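Local coordinates for enoyl-CoA hydratase/isomerase (Shewanella pealeana, PDB 4KPK), which probably acts as a hydratase or isomerase on acyl-CoA thioesters, like other members of the crotonase superfamily, at residues C84-K90 with K135-L140; I68-I72 with E122-L126; H39-C43 with V53-S57; A62-V66 with W104-Q108. One frame throughout, in Å; residues are numbered along the deposited sequence.

Contact 1: residues C84-K90 with K135-L140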
loop_
_atom_site.group_PDB
_atom_site.type_symbol
_atom_site.label_atom_id
_atom_site.label_comp_id
_atom_site.label_asym_id
_atom_site.label_seq_id
_atom_site.Cartn_x
_atom_site.Cartn_y
_atom_site.Cartn_z
ATOM N N CYS A 84 21.881 -21.989 -10.885
ATOM C CA CYS A 84 20.575 -21.631 -10.315
ATOM C C CYS A 84 20.183 -20.264 -10.836
ATOM O O CYS A 84 20.807 -19.237 -10.463
ATOM C CB CYS A 84 20.624 -21.625 -8.773
ATOM S SG CYS A 84 19.117 -20.958 -8.023
ATOM N N GLN A 85 19.187 -20.233 -11.725
ATOM C CA GLN A 85 18.603 -18.948 -12.167
ATOM C C GLN A 85 17.366 -18.577 -11.348
ATOM O O GLN A 85 17.045 -17.423 -11.228
ATOM C CB GLN A 85 18.164 -18.986 -13.641
ATOM C CG GLN A 85 19.270 -18.816 -14.685
ATOM C CD GLN A 85 19.711 -20.127 -15.369
ATOM O OE1 GLN A 85 19.009 -20.688 -16.258
ATOM N NE2 GLN A 85 20.901 -20.603 -14.988
ATOM N N ILE A 86 16.630 -19.576 -10.873
ATOM C CA ILE A 86 15.382 -19.401 -10.190
ATOM C C ILE A 86 15.451 -20.339 -8.998
ATOM O O ILE A 86 16.090 -21.373 -9.096
ATOM C CB ILE A 86 14.217 -19.876 -11.116
ATOM C CG1 ILE A 86 13.878 -18.803 -12.154
ATOM C CG2 ILE A 86 12.966 -20.265 -10.349
ATOM C CD1 ILE A 86 13.048 -19.383 -13.287
ATOM N N LEU A 87 14.779 -19.959 -7.893
ATOM C CA LEU A 87 14.590 -20.796 -6.711
ATOM C C LEU A 87 13.097 -20.962 -6.492
ATOM O O LEU A 87 12.377 -19.982 -6.308
ATOM C CB LEU A 87 15.165 -20.166 -5.433
ATOM C CG LEU A 87 14.841 -21.023 -4.193
ATOM C CD1 LEU A 87 15.476 -22.421 -4.250
ATOM C CD2 LEU A 87 15.160 -20.330 -2.906
ATOM N N LEU A 88 12.663 -22.214 -6.497
ATOM C CA LEU A 88 11.297 -22.600 -6.258
ATOM C C LEU A 88 11.216 -23.204 -4.837
ATOM O O LEU A 88 11.978 -24.122 -4.496
ATOM C CB LEU A 88 10.914 -23.619 -7.355
ATOM C CG LEU A 88 9.438 -23.793 -7.650
ATOM C CD1 LEU A 88 9.174 -24.802 -8.775
ATOM C CD2 LEU A 88 8.775 -24.278 -6.390
ATOM N N LEU A 89 10.318 -22.675 -3.998
ATOM C CA LEU A 89 10.000 -23.274 -2.691
ATOM C C LEU A 89 8.644 -23.988 -2.716
ATOM O O LEU A 89 7.644 -23.394 -3.133
ATOM C CB LEU A 89 9.902 -22.266 -1.560
ATOM C CG LEU A 89 11.087 -21.428 -1.113
ATOM C CD1 LEU A 89 11.493 -20.447 -2.239
ATOM C CD2 LEU A 89 10.702 -20.686 0.171
ATOM N N LYS A 90 8.617 -25.212 -2.192
ATOM C CA LYS A 90 7.441 -26.120 -2.223
ATOM C C LYS A 90 7.524 -26.941 -0.955
ATOM O O LYS A 90 8.539 -26.878 -0.237
ATOM C CB LYS A 90 7.564 -27.162 -3.293
ATOM C CG LYS A 90 7.597 -26.707 -4.684
ATOM C CD LYS A 90 8.408 -27.671 -5.560
ATOM C CE LYS A 90 8.060 -29.121 -5.357
ATOM N NZ LYS A 90 8.411 -29.916 -6.582
ATOM N N LYS A 135 17.761 -13.564 -6.998
ATOM C CA LYS A 135 17.232 -14.368 -8.047
ATOM C C LYS A 135 15.728 -14.539 -7.762
ATOM O O LYS A 135 15.297 -14.524 -6.599
ATOM C CB LYS A 135 17.916 -15.739 -8.012
ATOM C CG LYS A 135 19.398 -15.734 -8.348
ATOM C CD LYS A 135 20.113 -17.015 -7.948
ATOM C CE LYS A 135 21.549 -16.987 -8.464
ATOM N NZ LYS A 135 22.346 -18.113 -7.910
ATOM N N PRO A 136 14.917 -14.643 -8.826
ATOM C CA PRO A 136 13.482 -14.766 -8.609
ATOM C C PRO A 136 13.171 -15.993 -7.821
ATOM O O PRO A 136 13.765 -17.032 -8.064
ATOM C CB PRO A 136 12.900 -14.898 -10.032
ATOM C CG PRO A 136 14.029 -15.319 -10.889
ATOM C CD PRO A 136 15.275 -14.797 -10.245
ATOM N N THR A 137 12.293 -15.829 -6.833
ATOM C CA THR A 137 11.787 -16.900 -5.985
ATOM C C THR A 137 10.267 -17.068 -6.228
ATOM O O THR A 137 9.564 -16.108 -6.322
ATOM C CB THR A 137 12.043 -16.586 -4.523
ATOM O OG1 THR A 137 11.461 -15.302 -4.193
ATOM C CG2 THR A 137 13.545 -16.503 -4.262
ATOM N N ILE A 138 9.807 -18.307 -6.294
ATOM C CA ILE A 138 8.383 -18.694 -6.481
ATOM C C ILE A 138 8.099 -19.635 -5.330
ATOM O O ILE A 138 8.801 -20.624 -5.186
ATOM C CB ILE A 138 8.169 -19.477 -7.814
ATOM C CG1 ILE A 138 8.661 -18.604 -8.964
ATOM C CG2 ILE A 138 6.660 -19.817 -8.061
ATOM C CD1 ILE A 138 8.732 -19.248 -10.280
ATOM N N THR A 139 7.101 -19.315 -4.508
ATOM C CA THR A 139 6.576 -20.238 -3.497
ATOM C C THR A 139 5.169 -20.842 -3.876
ATOM O O THR A 139 4.243 -20.127 -4.231
ATOM C CB THR A 139 6.576 -19.543 -2.121
ATOM O OG1 THR A 139 7.936 -19.180 -1.820
ATOM C CG2 THR A 139 6.057 -20.432 -0.979
ATOM N N LEU A 140 5.058 -22.174 -3.778
ATOM C CA LEU A 140 3.848 -22.957 -4.073
ATOM C C LEU A 140 3.233 -23.534 -2.786
ATOM O O LEU A 140 3.814 -24.375 -2.137
ATOM C CB LEU A 140 4.198 -24.111 -4.994
ATOM C CG LEU A 140 4.997 -23.866 -6.279
ATOM C CD1 LEU A 140 5.152 -25.171 -7.076
ATOM C CD2 LEU A 140 4.282 -22.794 -7.082
#

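Contact 2: residues I68-I72 with E122-L126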
loop_
_atom_site.group_PDB
_atom_site.type_symbol
_atom_site.label_atom_id
_atom_site.label_comp_id
_atom_site.label_asym_id
_atom_site.label_seq_id
_atom_site.Cartn_x
_atom_site.Cartn_y
_atom_site.Cartn_z
ATOM N N ILE A 68 14.759 -24.229 10.413
ATOM C CA ILE A 68 15.217 -22.846 10.205
ATOM C C ILE A 68 16.630 -22.912 9.648
ATOM O O ILE A 68 16.914 -22.344 8.601
ATOM C CB ILE A 68 15.226 -21.999 11.515
ATOM C CG1 ILE A 68 13.816 -21.808 12.113
ATOM C CG2 ILE A 68 15.890 -20.661 11.319
ATOM C CD1 ILE A 68 12.762 -21.553 11.095
ATOM N N SER A 69 17.486 -23.688 10.304
ATOM C CA SER A 69 18.903 -23.696 9.939
ATOM C C SER A 69 19.149 -24.369 8.607
ATOM O O SER A 69 19.957 -23.909 7.761
ATOM C CB SER A 69 19.751 -24.343 11.046
ATOM O OG SER A 69 20.884 -24.970 10.477
ATOM N N GLU A 70 18.423 -25.462 8.378
ATOM C CA GLU A 70 18.527 -26.128 7.092
ATOM C C GLU A 70 18.113 -25.199 5.953
ATOM O O GLU A 70 18.707 -25.199 4.895
ATOM C CB GLU A 70 17.713 -27.423 7.127
ATOM C CG GLU A 70 18.328 -28.443 8.075
ATOM C CD GLU A 70 17.883 -29.859 7.849
ATOM O OE1 GLU A 70 16.831 -30.108 7.213
ATOM O OE2 GLU A 70 18.581 -30.745 8.349
HETATM N N MSE A 71 17.107 -24.373 6.174
HETATM C CA MSE A 71 16.620 -23.461 5.122
HETATM C C MSE A 71 17.656 -22.423 4.810
HETATM O O MSE A 71 17.882 -22.127 3.639
HETATM C CB MSE A 71 15.299 -22.851 5.583
HETATM C CG MSE A 71 14.137 -23.792 5.201
HETATM SE SE MSE A 71 12.428 -23.002 5.787
HETATM C CE MSE A 71 11.137 -24.461 5.435
ATOM N N ILE A 72 18.305 -21.877 5.855
ATOM C CA ILE A 72 19.494 -20.998 5.661
ATOM C C ILE A 72 20.575 -21.647 4.802
ATOM O O ILE A 72 21.048 -21.058 3.837
ATOM C CB ILE A 72 20.056 -20.504 7.022
ATOM C CG1 ILE A 72 18.980 -19.655 7.737
ATOM C CG2 ILE A 72 21.382 -19.720 6.873
ATOM C CD1 ILE A 72 19.246 -19.377 9.194
ATOM N N GLU A 122 18.096 -15.785 14.326
ATOM C CA GLU A 122 18.233 -16.764 13.255
ATOM C C GLU A 122 17.015 -16.820 12.314
ATOM O O GLU A 122 17.188 -16.947 11.117
ATOM C CB GLU A 122 18.535 -18.175 13.811
ATOM C CG GLU A 122 19.918 -18.179 14.447
ATOM C CD GLU A 122 21.005 -17.655 13.490
ATOM O OE1 GLU A 122 21.477 -18.453 12.638
ATOM O OE2 GLU A 122 21.367 -16.440 13.573
ATOM N N LEU A 123 15.815 -16.747 12.882
ATOM C CA LEU A 123 14.597 -16.710 12.073
ATOM C C LEU A 123 14.631 -15.421 11.275
ATOM O O LEU A 123 14.269 -15.399 10.077
ATOM C CB LEU A 123 13.350 -16.769 12.939
ATOM C CG LEU A 123 12.093 -16.922 12.071
ATOM C CD1 LEU A 123 12.188 -18.058 11.095
ATOM C CD2 LEU A 123 10.826 -16.993 12.929
ATOM N N ALA A 124 15.158 -14.346 11.887
ATOM C CA ALA A 124 15.208 -13.067 11.137
ATOM C C ALA A 124 16.204 -13.075 9.978
ATOM O O ALA A 124 15.944 -12.482 8.908
ATOM C CB ALA A 124 15.470 -11.902 12.034
ATOM N N ARG A 125 17.334 -13.741 10.207
ATOM C CA ARG A 125 18.362 -13.961 9.180
ATOM C C ARG A 125 17.791 -14.824 8.027
ATOM O O ARG A 125 17.998 -14.537 6.854
ATOM C CB ARG A 125 19.584 -14.646 9.835
ATOM C CG ARG A 125 20.722 -15.033 8.902
ATOM C CD ARG A 125 21.896 -15.732 9.650
ATOM N NE ARG A 125 23.074 -15.890 8.794
ATOM C CZ ARG A 125 23.892 -14.879 8.413
ATOM N NH1 ARG A 125 23.675 -13.623 8.784
ATOM N NH2 ARG A 125 24.939 -15.120 7.638
ATOM N N LEU A 126 17.094 -15.890 8.364
ATOM C CA LEU A 126 16.322 -16.666 7.319
ATOM C C LEU A 126 15.408 -15.767 6.429
ATOM O O LEU A 126 15.565 -15.740 5.236
ATOM C CB LEU A 126 15.505 -17.779 7.969
ATOM C CG LEU A 126 14.592 -18.588 7.000
ATOM C CD1 LEU A 126 15.384 -19.032 5.788
ATOM C CD2 LEU A 126 13.888 -19.729 7.673
#

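Contact 3: residues H39-C43 with V53-S57. With EDO (1,2-ethanediol), chain B.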
loop_
_atom_site.group_PDB
_atom_site.type_symbol
_atom_site.label_atom_id
_atom_site.label_comp_id
_atom_site.label_asym_id
_atom_site.label_seq_id
_atom_site.Cartn_x
_atom_site.Cartn_y
_atom_site.Cartn_z
ATOM N N HIS A 39 17.869 -33.103 7.073
ATOM C CA HIS A 39 16.930 -33.950 7.802
ATOM C C HIS A 39 15.499 -33.662 7.364
ATOM O O HIS A 39 14.710 -34.579 7.258
ATOM C CB HIS A 39 17.035 -33.705 9.334
ATOM C CG HIS A 39 18.423 -33.886 9.905
ATOM N ND1 HIS A 39 18.954 -35.126 10.197
ATOM C CD2 HIS A 39 19.389 -32.981 10.234
ATOM C CE1 HIS A 39 20.181 -34.979 10.680
ATOM N NE2 HIS A 39 20.474 -33.689 10.701
ATOM N N TYR A 40 15.198 -32.374 7.171
ATOM C CA TYR A 40 13.872 -31.841 6.999
ATOM C C TYR A 40 13.553 -31.293 5.641
ATOM O O TYR A 40 12.351 -31.083 5.295
ATOM C CB TYR A 40 13.644 -30.709 7.970
ATOM C CG TYR A 40 13.631 -31.075 9.424
ATOM C CD1 TYR A 40 13.563 -32.399 9.878
ATOM C CD2 TYR A 40 13.605 -30.085 10.355
ATOM C CE1 TYR A 40 13.516 -32.688 11.236
ATOM C CE2 TYR A 40 13.539 -30.371 11.688
ATOM C CZ TYR A 40 13.500 -31.651 12.125
ATOM O OH TYR A 40 13.437 -31.827 13.481
ATOM N N LEU A 41 14.587 -31.093 4.843
ATOM C CA LEU A 41 14.417 -30.542 3.501
ATOM C C LEU A 41 14.934 -31.526 2.451
ATOM O O LEU A 41 15.785 -32.351 2.756
ATOM C CB LEU A 41 15.212 -29.234 3.371
ATOM C CG LEU A 41 14.843 -28.094 4.309
ATOM C CD1 LEU A 41 15.825 -26.909 4.196
ATOM C CD2 LEU A 41 13.417 -27.671 4.002
ATOM N N SER A 42 14.420 -31.385 1.218
ATOM C CA SER A 42 15.076 -31.856 -0.004
ATOM C C SER A 42 15.522 -30.677 -0.790
ATOM O O SER A 42 14.950 -29.570 -0.688
ATOM C CB SER A 42 14.110 -32.597 -0.977
ATOM O OG SER A 42 13.518 -33.710 -0.375
ATOM N N CYS A 43 16.461 -30.922 -1.685
ATOM C CA CYS A 43 16.837 -29.884 -2.593
ATOM C C CYS A 43 17.333 -30.507 -3.848
ATOM O O CYS A 43 18.009 -31.530 -3.803
ATOM C CB CYS A 43 17.875 -28.939 -1.931
ATOM S SG CYS A 43 19.353 -29.726 -1.310
ATOM N N VAL A 53 12.503 -27.932 -0.739
ATOM C CA VAL A 53 11.287 -28.650 -0.486
ATOM C C VAL A 53 11.159 -29.052 0.999
ATOM O O VAL A 53 11.974 -29.808 1.508
ATOM C CB VAL A 53 11.151 -29.901 -1.376
ATOM C CG1 VAL A 53 9.805 -30.600 -1.109
ATOM C CG2 VAL A 53 11.284 -29.547 -2.855
ATOM N N LEU A 54 10.057 -28.615 1.624
ATOM C CA LEU A 54 9.743 -28.947 3.002
ATOM C C LEU A 54 9.255 -30.360 2.948
ATOM O O LEU A 54 8.224 -30.742 2.213
ATOM C CB LEU A 54 8.726 -28.000 3.644
ATOM C CG LEU A 54 9.228 -26.592 3.983
ATOM C CD1 LEU A 54 9.813 -25.930 2.762
ATOM C CD2 LEU A 54 8.144 -25.697 4.588
ATOM N N ASP A 55 10.056 -31.150 3.643
ATOM C CA ASP A 55 10.028 -32.628 3.546
ATOM C C ASP A 55 9.970 -33.251 4.923
ATOM O O ASP A 55 10.606 -34.242 5.214
ATOM C CB ASP A 55 11.260 -33.164 2.759
ATOM C CG ASP A 55 11.112 -34.641 2.370
ATOM O OD1 ASP A 55 9.963 -35.062 2.007
ATOM O OD2 ASP A 55 12.117 -35.381 2.447
ATOM N N ARG A 56 9.151 -32.676 5.773
ATOM C CA ARG A 56 8.901 -33.246 7.069
ATOM C C ARG A 56 7.396 -33.473 7.234
ATOM O O ARG A 56 6.829 -33.113 8.263
ATOM C CB ARG A 56 9.417 -32.254 8.121
ATOM C CG ARG A 56 9.649 -32.845 9.466
ATOM C CD ARG A 56 9.904 -31.717 10.447
ATOM N NE ARG A 56 9.971 -32.283 11.755
ATOM C CZ ARG A 56 9.752 -31.634 12.897
ATOM N NH1 ARG A 56 9.426 -30.325 12.955
ATOM N NH2 ARG A 56 9.834 -32.324 14.019
ATOM N N SER A 57 6.740 -34.059 6.235
ATOM C CA SER A 57 5.276 -34.160 6.302
ATOM C C SER A 57 4.781 -34.852 7.567
ATOM O O SER A 57 3.728 -34.476 8.113
ATOM C CB SER A 57 4.626 -34.787 5.040
ATOM O OG SER A 57 5.047 -36.131 4.800
HETATM C C1 EDO B . 15.904 -35.218 2.875
HETATM O O1 EDO B . 16.976 -34.298 3.079
HETATM C C2 EDO B . 15.522 -35.002 1.420
HETATM O O2 EDO B . 15.283 -36.234 0.764
HETATM O O HOH W 1 12.369 -35.368 7.097
#

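Contact 4: residues A62-V66 with W104-Q108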
loop_
_atom_site.group_PDB
_atom_site.type_symbol
_atom_site.label_atom_id
_atom_site.label_comp_id
_atom_site.label_asym_id
_atom_site.label_seq_id
_atom_site.Cartn_x
_atom_site.Cartn_y
_atom_site.Cartn_z
ATOM N N ALA A 62 6.315 -28.637 10.402
ATOM C CA ALA A 62 6.288 -27.669 11.466
ATOM C C ALA A 62 7.731 -27.132 11.631
ATOM O O ALA A 62 8.691 -27.879 11.530
ATOM C CB ALA A 62 5.795 -28.313 12.758
ATOM N N PHE A 63 7.869 -25.855 11.895
ATOM C CA PHE A 63 9.191 -25.280 12.046
ATOM C C PHE A 63 9.776 -25.563 13.422
ATOM O O PHE A 63 9.127 -25.389 14.455
ATOM C CB PHE A 63 9.168 -23.772 11.863
ATOM C CG PHE A 63 8.948 -23.324 10.457
ATOM C CD1 PHE A 63 8.219 -24.116 9.531
ATOM C CD2 PHE A 63 9.426 -22.088 10.055
ATOM C CE1 PHE A 63 8.013 -23.681 8.230
ATOM C CE2 PHE A 63 9.194 -21.643 8.761
ATOM C CZ PHE A 63 8.484 -22.444 7.855
ATOM N N ASP A 64 11.035 -25.933 13.407
ATOM C CA ASP A 64 11.871 -25.838 14.587
ATOM C C ASP A 64 13.243 -25.285 14.207
ATOM O O ASP A 64 13.437 -24.861 13.042
ATOM C CB ASP A 64 11.920 -27.199 15.288
ATOM C CG ASP A 64 12.630 -28.232 14.493
ATOM O OD1 ASP A 64 13.264 -27.912 13.446
ATOM O OD2 ASP A 64 12.559 -29.389 14.929
ATOM N N GLU A 65 14.175 -25.253 15.185
ATOM C CA GLU A 65 15.539 -24.682 14.974
ATOM C C GLU A 65 16.327 -25.362 13.836
ATOM O O GLU A 65 17.107 -24.762 13.079
ATOM C CB GLU A 65 16.312 -24.672 16.318
ATOM C CG GLU A 65 16.842 -26.011 16.813
ATOM C CD GLU A 65 15.831 -27.073 17.344
ATOM O OE1 GLU A 65 14.575 -26.971 17.313
ATOM O OE2 GLU A 65 16.354 -28.096 17.799
ATOM N N VAL A 66 16.106 -26.629 13.705
ATOM C CA VAL A 66 16.743 -27.383 12.675
ATOM C C VAL A 66 16.199 -26.991 11.275
ATOM O O VAL A 66 16.981 -26.715 10.410
ATOM C CB VAL A 66 16.583 -28.909 12.961
ATOM C CG1 VAL A 66 17.019 -29.747 11.758
ATOM C CG2 VAL A 66 17.363 -29.315 14.215
ATOM N N TRP A 104 9.457 -27.587 20.059
ATOM C CA TRP A 104 10.313 -26.405 19.923
ATOM C C TRP A 104 9.715 -25.309 20.781
ATOM O O TRP A 104 10.422 -24.628 21.499
ATOM C CB TRP A 104 10.442 -25.972 18.457
ATOM C CG TRP A 104 11.289 -24.788 18.193
ATOM C CD1 TRP A 104 12.541 -24.535 18.700
ATOM C CD2 TRP A 104 10.993 -23.717 17.298
ATOM N NE1 TRP A 104 13.025 -23.368 18.194
ATOM C CE2 TRP A 104 12.103 -22.827 17.334
ATOM C CE3 TRP A 104 9.892 -23.408 16.471
ATOM C CZ2 TRP A 104 12.156 -21.634 16.562
ATOM C CZ3 TRP A 104 9.917 -22.192 15.697
ATOM C CH2 TRP A 104 11.061 -21.318 15.763
HETATM N N MSE A 105 8.402 -25.164 20.751
HETATM C CA MSE A 105 7.789 -24.129 21.562
HETATM C C MSE A 105 8.050 -24.333 23.045
HETATM O O MSE A 105 8.240 -23.346 23.765
HETATM C CB MSE A 105 6.301 -24.028 21.288
HETATM C CG MSE A 105 5.983 -23.627 19.844
HETATM SE SE MSE A 105 4.012 -23.486 19.614
HETATM C CE MSE A 105 3.291 -25.211 19.012
ATOM N N ARG A 106 7.976 -25.568 23.535
ATOM C CA ARG A 106 8.299 -25.841 24.956
ATOM C C ARG A 106 9.706 -25.404 25.317
ATOM O O ARG A 106 9.943 -24.917 26.410
ATOM C CB ARG A 106 8.222 -27.321 25.283
ATOM C CG ARG A 106 6.795 -27.865 25.364
ATOM C CD ARG A 106 6.803 -29.362 25.570
ATOM N NE ARG A 106 5.509 -29.923 25.217
ATOM C CZ ARG A 106 4.414 -29.895 25.990
ATOM N NH1 ARG A 106 4.408 -29.310 27.186
ATOM N NH2 ARG A 106 3.298 -30.469 25.558
ATOM N N LYS A 107 10.638 -25.638 24.410
ATOM C CA LYS A 107 12.025 -25.224 24.625
ATOM C C LYS A 107 12.131 -23.697 24.708
ATOM O O LYS A 107 12.789 -23.182 25.616
ATOM C CB LYS A 107 12.950 -25.755 23.530
ATOM C CG LYS A 107 12.869 -27.271 23.355
ATOM C CD LYS A 107 14.068 -27.727 22.547
ATOM C CE LYS A 107 14.058 -29.202 22.196
ATOM N NZ LYS A 107 15.234 -29.366 21.305
ATOM N N GLN A 108 11.475 -22.986 23.783
ATOM C CA GLN A 108 11.522 -21.502 23.784
ATOM C C GLN A 108 10.987 -20.905 25.087
ATOM O O GLN A 108 11.512 -19.920 25.643
ATOM C CB GLN A 108 10.697 -20.934 22.611
ATOM C CG GLN A 108 11.244 -21.274 21.217
ATOM C CD GLN A 108 10.245 -20.914 20.110
ATOM O OE1 GLN A 108 9.102 -21.434 20.043
ATOM N NE2 GLN A 108 10.662 -20.031 19.233
HETATM O O HOH W 2 12.886 -28.620 19.039
#

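Contact 1: residues C84-K90 with K135-L140
NZ of Lys-135 lies 3.2 Å from O of Cys-84 and is hydrogen-bonded to the backbone O of Phe-78, Lys-79 and Asn-81, at the C-terminal end of helix 65-80. Its chain, extended beyond CG, passes along the turn at Cys-84 and Gln-85, laying CE 3.1 Å from the O of Cys-84. An alanine in place of Lys-135 is likely to leave this cluster of carbonyls without its shared cation. Beyond the turn, strands 86-90 and 137-140 run parallel. The N-H of Leu-89 meets O of Ile-138 at 2.8 Å, and that of Leu-140 meets O of Leu-89 at 2.9 Å. Ile-86 stands at about a right angle to the proline ring, CG1 to Pro-136 CG 3.7 Å. On the face carrying Leu-87, Thr-137, Leu-89 and Thr-139, both methyls of Leu-89 reach OG1 of Thr-139, CD2 at 3.7 Å; that hydroxyl bonds to Ser-156. CD2 of Leu-88 touches CD1 of Leu-140 at 3.8 Å. The chemistry is that of a core pair in the crotonase sheet: backbone bonds join the two strands, while Ile-86 and Leu-88 pair with strand 49-54, and a lysine probably complements the partial negative charge of a helix end.

Contact 2: residues I68-I72 with E122-L126
Leu-126 wedges into the groove formed by Ile-68, Met-71 and Ile-72. Its CB lies 4.0 Å from CG1 of Ile-72. With CG anti to the backbone N (chi1 176°), the fork is sent on between the two helices: CD1 comes to 3.8 Å from CB of Met-71, a selenomethionine, while CD2 meets CD1 of Ile-68 at 4.0 Å and the SE of Met-71 at the same distance. Ile-68 has a second partner for that terminal methyl, since its CD1 is 3.5 Å from CD1 of Leu-123, their side chains crossing at about a right angle. Its other branch, CG2, rests near the carbonyl O of Glu-122. CD1 of Ile-72 lies 3.7 Å from that oxygen, which already accepts the helical bond from N of Leu-126. Cutting Ile-68 back to an alanine is likely to open a gap between Leu-123 and Leu-126 and let their methyls turn. The short helix axes approach to 9.6 Å at 34°. Helix 65-80 thus lies between helix 113-132 and the N-terminal hairpin, where Met-71 packs on Leu-41, Met-52 and Leu-54. On helix 113-132, Leu-123 and Ala-124 pack on Val-180, and Ala-124 also meets Ser-265 of a second subunit.

Contact 3: residues H39-C43 with V53-S57
Strand residues 41-43 and 53-54 are antiparallel arms of a beta hairpin: Ser-42 and Val-53 form a hydrogen-bonded pair, with both N-to-O distances 2.9 Å, and Leu-41 and Leu-54 the adjoining non-hydrogen-bonded pair. Asp-55 N adds a bond of 2.8 Å to the O of Tyr-40, and beyond it a water donates to the O of His-39 and the O of Asp-55. Here Arg-56 lies along Tyr-40, both side chains pointing the same way. CD of Arg-56 sits 3.7 Å above the centre of the phenol ring as a CH-pi contact, and the guanidinium then lies flat, its plane at 15° to the ring, with NE 3.6 Å from CZ of Tyr-40. The cation-pi contact is therefore off-centre, toward the hydroxyl end. The extended chain, CG anti to the backbone N (chi1 -161°), is what carries the guanidinium out over the ring. Ser-42 CB faces Val-53 CB on one side of the sheet, and CD2 of Leu-41 lies 4.2 Å from CD1 of Leu-54 on the other. NH1 of Arg-56 bonds to the O of Ala-62, NH2 forms a salt bridge with Asp-101, and OH of Tyr-40 bonds to Asp-64. The salt bridge, with a weaker, long pairing to Asp-64, probably balances the guanidinium charge; these outer bonds probably hold the guanidinium flat, and the stack would hinder turning of the ring.

Contact 4: residues A62-V66 with W104-Q108
Trp-104 puts CG anti to its own N (chi1 -180°), bringing the indole against residues 63-65, while Glu-65 folds CG between its N and carbonyl carbon (chi1 75°) and brings its carboxylate back toward the ring. CA of Asp-64 rides 3.5 Å above the indole plane, a CH-pi contact with the five-membered ring, and N of Glu-65 lies over the same face. NE2 of Gln-108 covers the opposite face from 3.4 Å, sandwiching the indole between its own helix and the turn. The O of Phe-63 approaches CE3 of Trp-104 obliquely at 2.9 Å, a tight fit. OE1 of Glu-65 is 3.5 Å from CD1 of Trp-104; the two side chains run antiparallel, carboxylate and ring planes 27° apart. OE2 of Glu-65 makes a long salt bridge to NZ of Lys-107, at 3.9 Å, and a water donates to OE1 and weakly accepts from that NZ. Asp-64 is the N-cap of helix 65-80, its OD1 bonded to N of Met-67. The contact thus docks helix 102-109 against the start of helix 65-80; Phe-63 packs on Ile-68 and Met-71, NE1 of Trp-104 bonds weakly to Asp-119 of helix 113-132, and Met-105 meets Phe-284 of a second subunit.

How the contacts relate
Contacts 1 and 3 belong to one sheet, joined where O of Lys-90 lies 3.0 Å from N of Leu-54. Contact 2 packs helix 65-80 against that sheet: OE1 of Glu-70 lies 2.8 Å from N of Tyr-40, and OE2 of Glu-70 2.8 Å from N of His-39, both in contact 3. Contacts 2 and 4 share this helix, with CD1 of Ile-68 3.5 Å from CD2 of Phe-63. Contact 4 is tied to contact 3 by OH of Tyr-40, 3.0 Å from OD2 of Asp-64. Contacts 1 and 4 do not touch, their centres about 25 Å apart. In crotonase relatives the loop after the strand corresponding to 86-91 helps form the oxyanion hole, so contact 1 probably borders the active-site region.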